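Local coordinates for protein alkaline serine protease (Pseudoalteromonas sp., PDB 1Y9Z) that probably hydrolyses peptide bonds in proteins, as a cold-adapted, subtilisin-like alkaline serine protease from an Antarctic bacterium, at residues A[23-28]-A[90-95]; A[31-36]-A[54-59]; A[35-40]-A[206-211]; A[41-46]-A[72-77]; A[83-88]-A[376-381]. All coordinates share one frame; numbering follows the deposited sequence.

How the interactions relate
The five contacts illustrate how a subtilase builds the scaffold beside its active site. Interaction 1 joins two neighbouring parallel strands of the main sheet. Interaction 4 ties the approach to strand 44-47 to the end of helix 65-74, and interaction 5 sets loop 83-88 on helix 368-385; both touch interaction 1, I93 CD1 lying 3.6 Å from A74 CB and I26 CD1 3.6 Å from T380 OG1. Interactions 3 and 4, about 9 Å apart between centres, share one calcium ion, bound by D39 and I76. Interaction 2 meets interaction 3 where D34 OD1 accepts from V211 N. Its S31 side chain lies about 8 Å from the bound phenylmethanesulfonic acid; the I28 side chain of interaction 1 lies about 11 Å from it.

Interaction 1: residues A[23-28]-A[90-95]; sequences NRTICI and NANIHI
I28 and I95 lie side by side on neighbouring parallel strands, and the interlocking of isoleucine branches shapes one face of this pairing. With CG1 of I28 set beside its own backbone N (chi1 -55°), its CD1 drops into the dip between two residues of the partner strand, 3.8 Å from I93 CG2 and 3.9 Å from I95 CD1. I26 offers I93 its short branch, CG2 lying 4.2 Å from I93 CG1, while its longer branch leads off the other way. On the face bearing T25, C27, N92 and H94 the side chains are more polar. T25 OG1 rests against CB of N92 at 3.4 Å, and C27 SG meets the edge of the H94 imidazole, in its plane, 4.0 Å from CD2. Backbone hydrogen bonds such as I26 N to N92 O (2.9 Å) hold this register, and N92 ND2 adds a hydrogen bond to R24 O from above the carbonyl plane (3.0 Å). Both nitrogens of H94 are satisfied by T46 and T48, and C27 is disulfide-bonded to C117. Strand 125-128 flanks 25-30 and strand 44-47 flanks 92-100, while I26, I28 and I93 rest on helix 65-74 and I26 also meets helix 368-385.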
# COMPACT_ATOMS: atom_id res chain seq x y z
N ASN A 23 5.34 -5.68 -24.05
CA ASN A 23 6.61 -6.34 -24.32
C ASN A 23 7.27 -6.82 -23.02
O ASN A 23 8.35 -7.41 -23.05
CB ASN A 23 7.55 -5.42 -25.13
CG ASN A 23 8.01 -4.19 -24.37
OD1 ASN A 23 8.29 -3.14 -24.97
ND2 ASN A 23 8.14 -4.30 -23.05
N ARG A 24 6.60 -6.57 -21.90
CA ARG A 24 7.09 -6.98 -20.58
C ARG A 24 6.10 -7.92 -19.89
O ARG A 24 4.90 -7.92 -20.19
CB ARG A 24 7.27 -5.76 -19.66
CG ARG A 24 8.25 -4.69 -20.11
CD ARG A 24 9.69 -5.18 -20.08
NE ARG A 24 10.00 -6.02 -21.23
CZ ARG A 24 11.12 -6.71 -21.38
NH1 ARG A 24 11.32 -7.45 -22.46
NH2 ARG A 24 12.06 -6.67 -20.44
N THR A 25 6.61 -8.73 -18.98
CA THR A 25 5.78 -9.64 -18.21
C THR A 25 6.21 -9.55 -16.75
O THR A 25 7.39 -9.72 -16.43
CB THR A 25 5.91 -11.11 -18.67
OG1 THR A 25 5.40 -11.24 -20.00
CG2 THR A 25 5.11 -12.03 -17.74
N ILE A 26 5.26 -9.25 -15.87
CA ILE A 26 5.55 -9.18 -14.45
C ILE A 26 4.81 -10.31 -13.75
O ILE A 26 3.62 -10.52 -13.98
CB ILE A 26 5.13 -7.81 -13.84
CG1 ILE A 26 5.36 -7.82 -12.33
CG2 ILE A 26 3.67 -7.49 -14.16
CD1 ILE A 26 5.32 -6.46 -11.68
N CYS A 27 5.53 -11.05 -12.92
CA CYS A 27 4.95 -12.17 -12.19
C CYS A 27 4.79 -11.81 -10.73
O CYS A 27 5.75 -11.39 -10.07
CB CYS A 27 5.85 -13.39 -12.31
SG CYS A 27 5.16 -14.98 -11.74
N ILE A 28 3.57 -11.99 -10.23
CA ILE A 28 3.25 -11.70 -8.84
C ILE A 28 3.18 -12.99 -8.04
O ILE A 28 2.27 -13.80 -8.23
CB ILE A 28 1.90 -10.97 -8.73
CG1 ILE A 28 1.89 -9.72 -9.61
CG2 ILE A 28 1.63 -10.59 -7.28
CD1 ILE A 28 0.53 -9.06 -9.71
N ASN A 90 -2.44 -3.52 -20.99
CA ASN A 90 -1.34 -3.77 -21.92
C ASN A 90 -0.31 -4.73 -21.34
O ASN A 90 0.08 -5.70 -21.98
CB ASN A 90 -0.66 -2.45 -22.29
CG ASN A 90 -1.51 -1.58 -23.19
OD1 ASN A 90 -1.64 -0.38 -22.96
ND2 ASN A 90 -2.08 -2.18 -24.22
N ALA A 91 0.12 -4.46 -20.11
CA ALA A 91 1.11 -5.30 -19.45
C ALA A 91 0.66 -6.74 -19.30
O ALA A 91 -0.53 -7.02 -19.11
CB ALA A 91 1.44 -4.72 -18.08
N ASN A 92 1.61 -7.66 -19.39
CA ASN A 92 1.32 -9.08 -19.21
C ASN A 92 1.61 -9.37 -17.75
O ASN A 92 2.67 -9.01 -17.23
CB ASN A 92 2.22 -9.94 -20.09
CG ASN A 92 1.99 -9.69 -21.56
OD1 ASN A 92 0.92 -9.98 -22.09
ND2 ASN A 92 3.00 -9.12 -22.22
N ILE A 93 0.66 -10.03 -17.10
CA ILE A 93 0.79 -10.37 -15.69
C ILE A 93 0.65 -11.87 -15.51
O ILE A 93 -0.27 -12.48 -16.05
CB ILE A 93 -0.32 -9.69 -14.86
CG1 ILE A 93 -0.31 -8.18 -15.12
CG2 ILE A 93 -0.13 -9.99 -13.38
CD1 ILE A 93 -1.49 -7.45 -14.51
N HIS A 94 1.58 -12.47 -14.76
CA HIS A 94 1.51 -13.90 -14.48
C HIS A 94 1.38 -14.06 -12.98
O HIS A 94 2.10 -13.42 -12.21
CB HIS A 94 2.75 -14.63 -14.98
CG HIS A 94 2.56 -16.11 -15.08
ND1 HIS A 94 1.76 -16.69 -16.05
CD2 HIS A 94 3.02 -17.13 -14.32
CE1 HIS A 94 1.74 -18.00 -15.87
NE2 HIS A 94 2.49 -18.29 -14.83
N ILE A 95 0.46 -14.92 -12.57
CA ILE A 95 0.21 -15.14 -11.16
C ILE A 95 0.65 -16.51 -10.66
O ILE A 95 0.33 -17.54 -11.25
CB ILE A 95 -1.31 -15.00 -10.85
CG1 ILE A 95 -1.83 -13.66 -11.37
CG2 ILE A 95 -1.56 -15.14 -9.35
CD1 ILE A 95 -1.15 -12.44 -10.78

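Interaction 2: residues A[31-36]-A[54-59]; sequences SGYDRS and GNWYQP
R35 reaches Y57 through a chain that runs out extended and then bends at its third torsion (chi3 58°), laying the guanidinium over the phenol ring; Y57 answers by placing CG between its backbone N and carbonyl carbon (chi1 49°). The two groups lie flat on each other, centres 4.1 Å apart and planes 23° apart, with R35 NH1 3.4 Å from Y57 CD2: a cation-pi stack. On the other face of the phenol sits CB of N55. The guanidinium also crosses W56 steeply, R35 NH2 lying 3.9 Å from W56 CZ2. With an alanine in place of R35, the Y57 face would probably lose its cation and flat cover, leaving the phenol freer to turn. Deeper in, Y33 and W56 run alongside each other, Y33 CD2 lying 4.1 Å from W56 CZ3 at the edge of the indole, and a Y33 N to W56 O hydrogen bond (2.9 Å) joins their backbones. S36 N and S36 OG both reach D34 OD2 from the same face of the carboxylate, the former bond making an Asx turn. G32 turns the place of its missing side chain toward the N55-Q58 type I turn and P59, whose CA a CB would crowd. S31 and G32 belong to the Asp-Ser-Gly signature of subtilases; S31 OG bonds to N63 O and G66 N, near H65 of the pocket holding phenylmethanesulfonic acid.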
# COMPACT_ATOMS: atom_id res chain seq x y z
N SER A 31 -0.72 -14.25 -2.78
CA SER A 31 -1.88 -15.05 -2.40
C SER A 31 -2.98 -15.20 -3.45
O SER A 31 -4.13 -15.46 -3.11
CB SER A 31 -2.51 -14.50 -1.11
OG SER A 31 -3.22 -13.29 -1.36
N GLY A 32 -2.63 -15.05 -4.72
CA GLY A 32 -3.66 -15.20 -5.73
C GLY A 32 -4.18 -13.87 -6.25
O GLY A 32 -3.82 -12.80 -5.75
N TYR A 33 -5.06 -13.96 -7.23
CA TYR A 33 -5.61 -12.80 -7.93
C TYR A 33 -7.11 -12.98 -8.14
O TYR A 33 -7.52 -13.92 -8.81
CB TYR A 33 -4.87 -12.74 -9.27
CG TYR A 33 -5.21 -11.62 -10.22
CD1 TYR A 33 -4.35 -10.53 -10.36
CD2 TYR A 33 -6.31 -11.70 -11.07
CE1 TYR A 33 -4.58 -9.55 -11.32
CE2 TYR A 33 -6.55 -10.72 -12.03
CZ TYR A 33 -5.68 -9.66 -12.16
OH TYR A 33 -5.87 -8.71 -13.14
N ASP A 34 -7.94 -12.09 -7.59
CA ASP A 34 -9.38 -12.22 -7.77
C ASP A 34 -9.77 -11.76 -9.17
O ASP A 34 -10.08 -10.59 -9.39
CB ASP A 34 -10.16 -11.42 -6.72
CG ASP A 34 -11.65 -11.68 -6.79
OD1 ASP A 34 -12.40 -11.12 -5.95
OD2 ASP A 34 -12.08 -12.44 -7.68
N ARG A 35 -9.77 -12.69 -10.11
CA ARG A 35 -10.09 -12.38 -11.49
C ARG A 35 -11.54 -11.96 -11.70
O ARG A 35 -11.88 -11.42 -12.75
CB ARG A 35 -9.75 -13.57 -12.38
CG ARG A 35 -9.74 -13.26 -13.87
CD ARG A 35 -9.22 -14.44 -14.67
NE ARG A 35 -10.01 -15.64 -14.45
CZ ARG A 35 -9.77 -16.81 -15.04
NH1 ARG A 35 -10.54 -17.85 -14.78
NH2 ARG A 35 -8.75 -16.94 -15.87
N SER A 36 -12.39 -12.19 -10.71
CA SER A 36 -13.80 -11.81 -10.83
C SER A 36 -14.01 -10.32 -10.56
O SER A 36 -15.09 -9.78 -10.83
CB SER A 36 -14.66 -12.63 -9.86
OG SER A 36 -14.54 -12.13 -8.54
N GLY A 54 -4.94 -24.45 -4.88
CA GLY A 54 -6.11 -24.32 -5.73
C GLY A 54 -5.89 -23.52 -7.00
O GLY A 54 -4.88 -23.68 -7.69
N ASN A 55 -6.85 -22.65 -7.32
CA ASN A 55 -6.76 -21.83 -8.53
C ASN A 55 -6.13 -20.47 -8.24
O ASN A 55 -6.50 -19.79 -7.29
CB ASN A 55 -8.14 -21.64 -9.15
CG ASN A 55 -8.74 -22.93 -9.66
OD1 ASN A 55 -8.08 -23.69 -10.37
ND2 ASN A 55 -10.00 -23.18 -9.31
N TRP A 56 -5.18 -20.08 -9.09
CA TRP A 56 -4.50 -18.80 -8.92
C TRP A 56 -5.48 -17.64 -9.03
O TRP A 56 -5.26 -16.58 -8.44
CB TRP A 56 -3.39 -18.64 -9.96
CG TRP A 56 -3.86 -18.60 -11.39
CD1 TRP A 56 -3.93 -19.64 -12.27
CD2 TRP A 56 -4.32 -17.44 -12.11
NE1 TRP A 56 -4.40 -19.21 -13.49
CE2 TRP A 56 -4.65 -17.87 -13.42
CE3 TRP A 56 -4.49 -16.09 -11.77
CZ2 TRP A 56 -5.14 -16.99 -14.39
CZ3 TRP A 56 -4.98 -15.22 -12.74
CH2 TRP A 56 -5.29 -15.67 -14.04
N TYR A 57 -6.55 -17.83 -9.80
CA TYR A 57 -7.55 -16.79 -10.01
C TYR A 57 -8.67 -16.75 -8.97
O TYR A 57 -9.64 -16.00 -9.11
CB TYR A 57 -8.17 -16.94 -11.41
CG TYR A 57 -8.63 -18.34 -11.76
CD1 TYR A 57 -7.75 -19.27 -12.31
CD2 TYR A 57 -9.95 -18.72 -11.56
CE1 TYR A 57 -8.18 -20.56 -12.65
CE2 TYR A 57 -10.39 -20.00 -11.90
CZ TYR A 57 -9.50 -20.91 -12.44
OH TYR A 57 -9.93 -22.17 -12.78
N GLN A 58 -8.53 -17.56 -7.92
CA GLN A 58 -9.51 -17.61 -6.84
C GLN A 58 -8.76 -17.57 -5.52
O GLN A 58 -8.34 -18.61 -5.00
CB GLN A 58 -10.35 -18.89 -6.94
CG GLN A 58 -11.33 -18.88 -8.11
CD GLN A 58 -12.01 -20.21 -8.34
OE1 GLN A 58 -12.96 -20.31 -9.11
NE2 GLN A 58 -11.51 -21.26 -7.69
N PRO A 59 -8.59 -16.37 -4.94
CA PRO A 59 -7.87 -16.27 -3.67
C PRO A 59 -8.49 -17.04 -2.51
O PRO A 59 -7.78 -17.53 -1.63
CB PRO A 59 -7.84 -14.76 -3.41
CG PRO A 59 -9.09 -14.28 -4.09
CD PRO A 59 -9.06 -15.05 -5.39

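Interaction 3: residues A[35-40]-A[206-211]; sequences RSHNDL and LSTVTV. With CA (calcium ion), chain C.
H37 and V211 bring their CA atoms to 6.2 Å, and D39 and T208 stand farther apart, as an irregular loop tightened by a bond from L40 N to H37 O passes the end of strand 205-208. T208 is the residue round which the side chains gather. Its OG1 takes the cramped place between backbone N and carbonyl carbon (chi1 50°), which leaves CG2 to project over one face of the H37 imidazole in a CH-pi contact, 3.9 Å from the ring centroid and 26° off its normal. The same methyl touches D39 CB at 3.7 Å. On the hydroxyl side, L40 CD1 approaches T208 OG1 to 3.7 Å, while the hydroxyl bonds to T67 O. The imidazole is held from a second direction: ND1 donates to V209 O, which lies almost in the ring plane, over 3.2 Å along a bent path (N-H...O 136°). Together with an outside bond at NE2, these contacts limit how the ring can turn. V211 CG2 lies against S36 OG and H37 CA. Beyond T208, the D39 carboxylate chelates calcium through OD1 (2.5 Å) and OD2 (2.6 Å), the remaining ligands coming from E2, I76, N78, E80 and V82. Strand 205-208 pairs antiparallel with 362-365, whose Y362 touches both D39 and T208, and L40 and T210 reach T67 of helix 65-74.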
# COMPACT_ATOMS: atom_id res chain seq x y z
N ARG A 35 -9.77 -12.69 -10.11
CA ARG A 35 -10.09 -12.38 -11.49
C ARG A 35 -11.54 -11.96 -11.70
O ARG A 35 -11.88 -11.42 -12.75
CB ARG A 35 -9.75 -13.57 -12.38
CG ARG A 35 -9.74 -13.26 -13.87
CD ARG A 35 -9.22 -14.44 -14.67
NE ARG A 35 -10.01 -15.64 -14.45
CZ ARG A 35 -9.77 -16.81 -15.04
NH1 ARG A 35 -10.54 -17.85 -14.78
NH2 ARG A 35 -8.75 -16.94 -15.87
N SER A 36 -12.39 -12.19 -10.71
CA SER A 36 -13.80 -11.81 -10.83
C SER A 36 -14.01 -10.32 -10.56
O SER A 36 -15.09 -9.78 -10.83
CB SER A 36 -14.66 -12.63 -9.86
OG SER A 36 -14.54 -12.13 -8.54
N HIS A 37 -12.98 -9.67 -10.04
CA HIS A 37 -13.05 -8.24 -9.71
C HIS A 37 -13.11 -7.38 -10.98
O HIS A 37 -12.34 -7.59 -11.91
CB HIS A 37 -11.83 -7.85 -8.87
CG HIS A 37 -11.96 -6.51 -8.22
ND1 HIS A 37 -11.94 -6.33 -6.86
CD2 HIS A 37 -12.14 -5.28 -8.76
CE1 HIS A 37 -12.09 -5.05 -6.58
NE2 HIS A 37 -12.22 -4.39 -7.71
N ASN A 38 -14.02 -6.41 -11.00
CA ASN A 38 -14.18 -5.54 -12.16
C ASN A 38 -12.92 -4.77 -12.55
O ASN A 38 -12.72 -4.47 -13.73
CB ASN A 38 -15.31 -4.53 -11.94
CG ASN A 38 -16.68 -5.18 -11.92
OD1 ASN A 38 -16.87 -6.29 -12.42
ND2 ASN A 38 -17.66 -4.47 -11.37
N ASP A 39 -12.07 -4.46 -11.58
CA ASP A 39 -10.85 -3.71 -11.87
C ASP A 39 -9.66 -4.62 -12.18
O ASP A 39 -8.55 -4.14 -12.36
CB ASP A 39 -10.50 -2.79 -10.70
CG ASP A 39 -10.80 -1.33 -10.99
OD1 ASP A 39 -11.57 -1.06 -11.93
OD2 ASP A 39 -10.28 -0.45 -10.27
N LEU A 40 -9.90 -5.93 -12.26
CA LEU A 40 -8.83 -6.88 -12.54
C LEU A 40 -9.17 -7.95 -13.57
O LEU A 40 -8.27 -8.57 -14.15
CB LEU A 40 -8.41 -7.59 -11.25
CG LEU A 40 -7.81 -6.74 -10.13
CD1 LEU A 40 -7.63 -7.60 -8.89
CD2 LEU A 40 -6.48 -6.17 -10.59
N LEU A 206 -4.70 2.55 -0.90
CA LEU A 206 -5.99 2.06 -1.37
C LEU A 206 -5.81 1.20 -2.61
O LEU A 206 -5.11 1.59 -3.55
CB LEU A 206 -6.91 3.23 -1.69
CG LEU A 206 -8.29 2.89 -2.28
CD1 LEU A 206 -9.12 2.14 -1.24
CD2 LEU A 206 -8.99 4.17 -2.70
N SER A 207 -6.42 0.02 -2.62
CA SER A 207 -6.33 -0.85 -3.78
C SER A 207 -7.48 -1.86 -3.78
O SER A 207 -8.33 -1.86 -2.89
CB SER A 207 -4.99 -1.60 -3.81
OG SER A 207 -4.82 -2.29 -5.04
N THR A 208 -7.48 -2.70 -4.80
CA THR A 208 -8.48 -3.75 -4.96
C THR A 208 -8.28 -4.87 -3.95
O THR A 208 -7.16 -5.19 -3.57
CB THR A 208 -8.36 -4.38 -6.36
OG1 THR A 208 -6.99 -4.73 -6.59
CG2 THR A 208 -8.81 -3.41 -7.44
N VAL A 209 -9.39 -5.45 -3.49
CA VAL A 209 -9.33 -6.60 -2.59
C VAL A 209 -10.40 -7.57 -3.07
O VAL A 209 -11.28 -7.19 -3.84
CB VAL A 209 -9.58 -6.24 -1.11
CG1 VAL A 209 -8.47 -5.34 -0.59
CG2 VAL A 209 -10.94 -5.60 -0.94
N THR A 210 -10.32 -8.81 -2.62
CA THR A 210 -11.31 -9.82 -3.00
C THR A 210 -12.70 -9.22 -2.80
O THR A 210 -12.99 -8.63 -1.76
CB THR A 210 -11.15 -11.07 -2.13
OG1 THR A 210 -9.81 -11.57 -2.29
CG2 THR A 210 -12.14 -12.15 -2.55
N VAL A 211 -13.55 -9.37 -3.82
CA VAL A 211 -14.90 -8.81 -3.78
C VAL A 211 -15.64 -9.03 -2.47
O VAL A 211 -15.76 -10.15 -1.98
CB VAL A 211 -15.75 -9.38 -4.95
CG1 VAL A 211 -17.19 -8.90 -4.83
CG2 VAL A 211 -15.16 -8.92 -6.28
CA CA C . -10.72 1.23 -12.17

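Interaction 4: residues A[41-46]-A[72-77]; sequences NANNVT and TIAAIA. With CA (calcium ion), chain C.
N43 ND2 is hydrogen-bonded to both A74 O (2.9 Å) and the Y33 hydroxyl. This buried amide links the approach to strand 44-47 with the loop after helix 65-74 that leads into the calcium site, whose ligand set is consistent with the strong calcium site of the subtilisins. The bond to A74 is nearly straight (N-H...O 166°) and the carbonyl oxygen lies close to the amide plane of N43, although the nitrogen stands above the plane of the A74 carbonyl. The amide also lies against hydrocarbon: A74 CB is 3.8 Å from N43 ND2, and I76, arriving from the opposite direction, sets CG1 3.6 Å from N43 OD1. The first torsion of N43 (chi1 -91°) departs from the staggered positions, which is consistent with the pull of its two hydrogen-bond partners. Farther along, the extended tail of I76 touches the backbone rather than a side chain first, CD1 lying 3.6 Å from A42 N and 3.9 Å from A42 CB. Two carbonyls of 74-76, separated by A75, serve different ends: A74 O takes the asparagine amide, I76 O the metal. D39, another ligand of the ion, bonds through its own carbonyl to I76 N, so that first-shell residues brace each other. I76, packed on A42 and N43, carries the carbonyl O that lies 2.3 Å from the calcium ion.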
# COMPACT_ATOMS: atom_id res chain seq x y z
N ASN A 41 -10.46 -8.17 -13.80
CA ASN A 41 -10.92 -9.19 -14.73
C ASN A 41 -10.33 -9.13 -16.14
O ASN A 41 -9.87 -10.15 -16.66
CB ASN A 41 -12.44 -9.13 -14.83
CG ASN A 41 -13.01 -10.25 -15.68
OD1 ASN A 41 -13.08 -11.40 -15.25
ND2 ASN A 41 -13.42 -9.91 -16.90
N ALA A 42 -10.35 -7.95 -16.74
CA ALA A 42 -9.89 -7.78 -18.12
C ALA A 42 -8.42 -7.48 -18.36
O ALA A 42 -8.06 -6.93 -19.41
CB ALA A 42 -10.75 -6.73 -18.82
N ASN A 43 -7.56 -7.82 -17.41
CA ASN A 43 -6.13 -7.61 -17.61
C ASN A 43 -5.58 -8.78 -18.42
O ASN A 43 -6.24 -9.81 -18.55
CB ASN A 43 -5.38 -7.55 -16.27
CG ASN A 43 -5.27 -6.14 -15.72
OD1 ASN A 43 -5.05 -5.19 -16.47
ND2 ASN A 43 -5.41 -6.00 -14.41
N ASN A 44 -4.40 -8.60 -18.99
CA ASN A 44 -3.75 -9.66 -19.75
C ASN A 44 -3.05 -10.49 -18.70
O ASN A 44 -1.82 -10.48 -18.57
CB ASN A 44 -2.74 -9.09 -20.74
CG ASN A 44 -3.35 -8.05 -21.64
OD1 ASN A 44 -4.51 -8.16 -22.04
ND2 ASN A 44 -2.57 -7.03 -21.98
N VAL A 45 -3.86 -11.21 -17.93
CA VAL A 45 -3.36 -12.01 -16.83
C VAL A 45 -3.50 -13.51 -17.02
O VAL A 45 -4.53 -14.00 -17.48
CB VAL A 45 -4.06 -11.58 -15.51
CG1 VAL A 45 -5.57 -11.80 -15.63
CG2 VAL A 45 -3.49 -12.35 -14.33
N THR A 46 -2.44 -14.23 -16.66
CA THR A 46 -2.42 -15.68 -16.74
C THR A 46 -1.80 -16.16 -15.44
O THR A 46 -1.37 -15.35 -14.62
CB THR A 46 -1.55 -16.17 -17.92
OG1 THR A 46 -0.23 -15.63 -17.79
CG2 THR A 46 -2.15 -15.74 -19.24
N THR A 72 -2.41 -2.52 -7.21
CA THR A 72 -1.45 -1.43 -7.23
C THR A 72 -0.66 -1.43 -8.54
O THR A 72 -0.32 -0.38 -9.08
CB THR A 72 -0.48 -1.53 -6.03
OG1 THR A 72 -1.22 -1.32 -4.82
CG2 THR A 72 0.62 -0.48 -6.13
N ILE A 73 -0.39 -2.63 -9.04
CA ILE A 73 0.35 -2.80 -10.29
C ILE A 73 -0.49 -2.55 -11.53
O ILE A 73 -0.03 -1.91 -12.49
CB ILE A 73 0.92 -4.24 -10.39
CG1 ILE A 73 2.00 -4.44 -9.33
CG2 ILE A 73 1.49 -4.49 -11.79
CD1 ILE A 73 2.44 -5.89 -9.16
N ALA A 74 -1.73 -3.03 -11.53
CA ALA A 74 -2.55 -2.90 -12.73
C ALA A 74 -4.07 -2.78 -12.60
O ALA A 74 -4.79 -3.30 -13.46
CB ALA A 74 -2.21 -4.04 -13.68
N ALA A 75 -4.57 -2.14 -11.55
CA ALA A 75 -6.02 -1.97 -11.45
C ALA A 75 -6.41 -1.25 -12.75
O ALA A 75 -5.76 -0.28 -13.14
CB ALA A 75 -6.39 -1.13 -10.24
N ILE A 76 -7.45 -1.74 -13.41
CA ILE A 76 -7.88 -1.20 -14.70
C ILE A 76 -8.53 0.17 -14.70
O ILE A 76 -9.34 0.50 -13.84
CB ILE A 76 -8.83 -2.20 -15.38
CG1 ILE A 76 -8.10 -3.54 -15.56
CG2 ILE A 76 -9.29 -1.67 -16.73
CD1 ILE A 76 -8.99 -4.66 -16.05
N ALA A 77 -8.14 0.99 -15.69
CA ALA A 77 -8.70 2.32 -15.85
C ALA A 77 -10.08 2.13 -16.49
O ALA A 77 -10.18 1.62 -17.61
CB ALA A 77 -7.80 3.16 -16.76
CA CA C . -10.72 1.23 -12.17

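Interaction 5: residues A[83-88]-A[376-381]; sequences VGVMPN and SGVATL
V85 and M86 both point toward helix 368-385, but they meet it in different ways. V85 sets one branch against the helix backbone: CG1, anti to the backbone nitrogen (chi1 178°), rests 3.6 Å from G377 C and is flanked by V378 CG2 at 4.0 Å and L381 CD2 at 3.9 Å. This close approach depends on the glycine, since a CB on G377 would clash with V85 CG2. M86 instead runs past L381 in the opposite sense, its CG 4.1 Å from L381 CB, and then bends at the third torsion (chi3 -78°). The bend swings CE across T380 at about a right angle, 3.6 Å from T380 CB and equally near G377 O. T380 is itself pinned, its OG1 donating to S376 O at 2.8 Å from the opposite face to its own backbone N. An alanine in place of M86 would probably open a gap beside T380 and L381, which lose the thioether packed on them. M86 also packs on I73 of helix 65-74, so helix 368-385 packs against this loop on one side and, through S376, A379 and T380, against strands 25-30 and 152-156.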
# COMPACT_ATOMS: atom_id res chain seq x y z
N VAL A 83 -6.92 2.88 -10.09
CA VAL A 83 -6.05 2.63 -11.23
C VAL A 83 -4.67 2.23 -10.70
O VAL A 83 -4.22 2.75 -9.68
CB VAL A 83 -5.88 3.89 -12.13
CG1 VAL A 83 -7.18 4.21 -12.82
CG2 VAL A 83 -5.42 5.08 -11.30
N GLY A 84 -4.04 1.28 -11.39
CA GLY A 84 -2.72 0.83 -10.99
C GLY A 84 -1.65 1.52 -11.82
O GLY A 84 -1.95 2.38 -12.65
N VAL A 85 -0.39 1.14 -11.61
CA VAL A 85 0.72 1.75 -12.34
C VAL A 85 0.54 1.62 -13.85
O VAL A 85 0.81 2.56 -14.60
CB VAL A 85 2.07 1.13 -11.92
CG1 VAL A 85 3.20 1.75 -12.73
CG2 VAL A 85 2.30 1.35 -10.44
N MET A 86 0.09 0.44 -14.29
CA MET A 86 -0.15 0.16 -15.71
C MET A 86 -1.62 -0.27 -15.77
O MET A 86 -1.94 -1.46 -15.69
CB MET A 86 0.76 -0.96 -16.19
CG MET A 86 2.25 -0.63 -16.02
SD MET A 86 3.37 -1.98 -16.43
CE MET A 86 3.21 -3.00 -14.96
N PRO A 87 -2.53 0.70 -15.92
CA PRO A 87 -3.98 0.48 -15.96
C PRO A 87 -4.69 0.29 -17.30
O PRO A 87 -5.90 0.10 -17.31
CB PRO A 87 -4.50 1.72 -15.26
CG PRO A 87 -3.64 2.78 -15.92
CD PRO A 87 -2.24 2.15 -15.95
N ASN A 88 -3.96 0.33 -18.40
CA ASN A 88 -4.62 0.23 -19.70
C ASN A 88 -4.69 -1.12 -20.39
O ASN A 88 -4.82 -1.19 -21.62
CB ASN A 88 -4.03 1.28 -20.64
CG ASN A 88 -4.11 2.68 -20.06
OD1 ASN A 88 -3.10 3.25 -19.65
ND2 ASN A 88 -5.31 3.24 -20.01
N SER A 376 7.84 -2.41 -8.40
CA SER A 376 7.89 -3.38 -9.48
C SER A 376 6.99 -2.97 -10.64
O SER A 376 7.30 -3.24 -11.80
CB SER A 376 7.52 -4.78 -8.98
OG SER A 376 6.21 -4.82 -8.43
N GLY A 377 5.88 -2.30 -10.33
CA GLY A 377 4.98 -1.84 -11.37
C GLY A 377 5.70 -0.78 -12.20
O GLY A 377 5.68 -0.82 -13.43
N VAL A 378 6.33 0.17 -11.51
CA VAL A 378 7.06 1.24 -12.19
C VAL A 378 8.26 0.67 -12.95
O VAL A 378 8.57 1.11 -14.05
CB VAL A 378 7.55 2.31 -11.20
CG1 VAL A 378 8.60 3.21 -11.86
CG2 VAL A 378 6.38 3.15 -10.72
N ALA A 379 8.93 -0.32 -12.37
CA ALA A 379 10.08 -0.93 -13.02
C ALA A 379 9.66 -1.51 -14.36
O ALA A 379 10.34 -1.34 -15.37
CB ALA A 379 10.68 -2.02 -12.13
N THR A 380 8.53 -2.20 -14.36
CA THR A 380 8.00 -2.82 -15.57
C THR A 380 7.62 -1.75 -16.59
O THR A 380 7.94 -1.87 -17.78
CB THR A 380 6.77 -3.69 -15.24
OG1 THR A 380 7.11 -4.66 -14.24
CG2 THR A 380 6.28 -4.42 -16.48
N LEU A 381 6.95 -0.70 -16.13
CA LEU A 381 6.53 0.40 -16.99
C LEU A 381 7.72 1.07 -17.66
O LEU A 381 7.74 1.27 -18.88
CB LEU A 381 5.74 1.42 -16.18
CG LEU A 381 5.33 2.73 -16.88
CD1 LEU A 381 4.49 2.43 -18.12
CD2 LEU A 381 4.56 3.60 -15.90